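Local atomic coordinates of phosphatidylinositol-specific phospholipase C (PDB entry 2PLC), a protein that is a bacterial member of the phosphatidylinositol-specific phospholipase C family, with an X domain of the TIM-barrel type. Residues Asn234-Glu238 with Asp258-Thr264. Sequence-based numbering, arbitrary orientation.
Sequences NNKVE and DFPEKQT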
loop_
_atom_site.group_PDB
_atom_site.type_symbol
_atom_site.label_atom_id
_atom_site.label_comp_id
_atom_site.label_asym_id
_atom_site.label_seq_id
_atom_site.Cartn_x
_atom_site.Cartn_y
_atom_site.Cartn_z
ATOM N N ASN A 234 -7.840 -10.531 -10.453
ATOM C CA ASN A 234 -7.867 -10.903 -9.035
ATOM C C ASN A 234 -8.065 -12.389 -8.776
ATOM O O ASN A 234 -7.391 -12.966 -7.926
ATOM C CB ASN A 234 -8.913 -10.090 -8.269
ATOM C CG ASN A 234 -8.545 -8.622 -8.154
ATOM O OD1 ASN A 234 -7.460 -8.207 -8.556
ATOM N ND2 ASN A 234 -9.454 -7.829 -7.599
ATOM N N ASN A 235 -8.967 -13.012 -9.527
ATOM C CA ASN A 235 -9.240 -14.438 -9.377
ATOM C C ASN A 235 -8.062 -15.299 -9.827
ATOM O O ASN A 235 -7.725 -16.296 -9.185
ATOM C CB ASN A 235 -10.491 -14.820 -10.163
ATOM C CG ASN A 235 -11.614 -15.263 -9.264
ATOM O OD1 ASN A 235 -11.922 -16.453 -9.186
ATOM N ND2 ASN A 235 -12.218 -14.313 -8.552
ATOM N N LYS A 236 -7.444 -14.908 -10.940
ATOM C CA LYS A 236 -6.304 -15.635 -11.473
ATOM C C LYS A 236 -5.169 -15.588 -10.464
ATOM O O LYS A 236 -4.524 -16.602 -10.202
ATOM C CB LYS A 236 -5.863 -15.039 -12.807
ATOM C CG LYS A 236 -6.858 -15.269 -13.920
ATOM C CD LYS A 236 -6.476 -14.527 -15.200
ATOM C CE LYS A 236 -5.208 -15.075 -15.816
ATOM N NZ LYS A 236 -5.341 -16.526 -16.119
ATOM N N VAL A 237 -4.953 -14.409 -9.884
ATOM C CA VAL A 237 -3.902 -14.224 -8.888
ATOM C C VAL A 237 -4.233 -14.993 -7.607
ATOM O O VAL A 237 -3.350 -15.551 -6.963
ATOM C CB VAL A 237 -3.690 -12.725 -8.574
ATOM C CG1 VAL A 237 -2.706 -12.553 -7.421
ATOM C CG2 VAL A 237 -3.174 -12.005 -9.812
ATOM N N GLU A 238 -5.512 -15.043 -7.258
ATOM C CA GLU A 238 -5.948 -15.756 -6.065
ATOM C C GLU A 238 -5.647 -17.255 -6.155
ATOM O O GLU A 238 -5.192 -17.860 -5.183
ATOM C CB GLU A 238 -7.438 -15.539 -5.844
ATOM C CG GLU A 238 -7.951 -16.101 -4.534
ATOM C CD GLU A 238 -9.444 -15.898 -4.353
ATOM O OE1 GLU A 238 -10.050 -15.080 -5.086
ATOM O OE2 GLU A 238 -10.013 -16.564 -3.467
ATOM N N ASP A 258 -7.064 -3.523 -7.162
ATOM C CA ASP A 258 -8.215 -2.658 -7.388
ATOM C C ASP A 258 -9.363 -3.617 -7.093
ATOM O O ASP A 258 -9.262 -4.808 -7.399
ATOM C CB ASP A 258 -8.342 -2.248 -8.854
ATOM C CG ASP A 258 -7.413 -1.128 -9.241
ATOM O OD1 ASP A 258 -6.983 -0.354 -8.358
ATOM O OD2 ASP A 258 -7.134 -1.011 -10.453
ATOM N N PHE A 259 -10.421 -3.112 -6.460
ATOM C CA PHE A 259 -11.608 -3.902 -6.133
ATOM C C PHE A 259 -11.351 -5.296 -5.538
ATOM O O PHE A 259 -11.879 -6.294 -6.030
ATOM C CB PHE A 259 -12.500 -4.042 -7.375
ATOM C CG PHE A 259 -12.973 -2.736 -7.939
ATOM C CD1 PHE A 259 -14.025 -2.053 -7.348
ATOM C CD2 PHE A 259 -12.391 -2.208 -9.083
ATOM C CE1 PHE A 259 -14.496 -0.862 -7.893
ATOM C CE2 PHE A 259 -12.851 -1.024 -9.635
ATOM C CZ PHE A 259 -13.908 -0.346 -9.041
ATOM N N PRO A 260 -10.535 -5.389 -4.477
ATOM C CA PRO A 260 -10.296 -6.719 -3.914
ATOM C C PRO A 260 -11.496 -7.232 -3.140
ATOM O O PRO A 260 -12.180 -6.468 -2.462
ATOM C CB PRO A 260 -9.120 -6.474 -2.977
ATOM C CG PRO A 260 -9.372 -5.070 -2.495
ATOM C CD PRO A 260 -9.740 -4.368 -3.773
ATOM N N GLU A 261 -11.770 -8.525 -3.270
ATOM C CA GLU A 261 -12.869 -9.152 -2.547
ATOM C C GLU A 261 -12.365 -9.686 -1.210
ATOM O O GLU A 261 -11.184 -10.006 -1.065
ATOM C CB GLU A 261 -13.472 -10.284 -3.370
ATOM C CG GLU A 261 -14.144 -9.799 -4.630
ATOM C CD GLU A 261 -14.881 -10.900 -5.348
ATOM O OE1 GLU A 261 -14.214 -11.758 -5.972
ATOM O OE2 GLU A 261 -16.130 -10.907 -5.282
ATOM N N LYS A 262 -13.268 -9.752 -0.233
ATOM C CA LYS A 262 -12.952 -10.240 1.113
ATOM C C LYS A 262 -12.255 -11.599 1.064
ATOM O O LYS A 262 -11.331 -11.861 1.832
ATOM C CB LYS A 262 -14.238 -10.387 1.931
ATOM C CG LYS A 262 -15.102 -9.141 2.050
ATOM C CD LYS A 262 -14.707 -8.282 3.237
ATOM C CE LYS A 262 -15.787 -7.254 3.561
ATOM N NZ LYS A 262 -17.056 -7.896 4.011
ATOM N N GLN A 263 -12.725 -12.449 0.153
ATOM C CA GLN A 263 -12.209 -13.807 -0.058
ATOM C C GLN A 263 -10.745 -13.800 -0.493
ATOM O O GLN A 263 -9.908 -14.518 0.064
ATOM C CB GLN A 263 -13.051 -14.496 -1.140
ATOM C CG GLN A 263 -12.639 -15.915 -1.494
ATOM C CD GLN A 263 -13.266 -16.950 -0.583
ATOM O OE1 GLN A 263 -12.980 -16.994 0.617
ATOM N NE2 GLN A 263 -14.131 -17.790 -1.149
ATOM N N THR A 264 -10.458 -12.988 -1.507
ATOM C CA THR A 264 -9.116 -12.861 -2.057
ATOM C C THR A 264 -8.136 -12.351 -1.006
ATOM O O THR A 264 -7.008 -12.828 -0.920
ATOM C CB THR A 264 -9.099 -11.898 -3.262
ATOM O OG1 THR A 264 -10.168 -12.231 -4.156
ATOM C CG2 THR A 264 -7.783 -12.004 -4.011
HETATM O O HOH W 1 -6.585 -5.580 -8.999
HETATM O O HOH W 2 -11.142 -10.021 -5.820
#
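Asn234 turns the flat amide at its end against the backbone of Asp258. Its ND2 gives a nearly straight hydrogen bond to Asp258 O (3.0 Å, 169° at the hydrogen), with the acceptor lying in the amide plane. An asparagine suits this buried place because its amide carries an acceptor and a donor side by side: OD1 accepts from a water that in turn takes the N-H of Asp258 (OD1 to water 2.8 Å), so one side chain grips both backbone polar groups of Asp258, its C=O directly and its N-H through water. The carboxylate of Asp258 is hydrogen-bonded through OD1 to His25 ND1. ND2 of Asn234 also reaches a second water, at a longer 3.3 Å, which accepts the N-H of Glu261 and donates to Thr264 OG1.

One turn further along the helix, Glu238 is long enough to carry its carboxylate across to helix 262-269. With CG anti to the backbone N (chi1 -173°) and an extended chain beyond, it arrives beside Thr264, whose hydroxyl donates to OE1 (3.0 Å) from well above the carboxylate plane. Threonine fits doubly, since CG2 rests 4.0 Å from Glu238 CB while OG1 handles the polar end. OE2 approaches Gln263 CG to 3.3 Å and has a weak hydrogen bond to Asn267.

Through Asn234 and Glu238, helix 226-246 packs on the beta-alpha unit of strand 253-257 and helix 262-269, as neighbouring outer helices do in a TIM barrel.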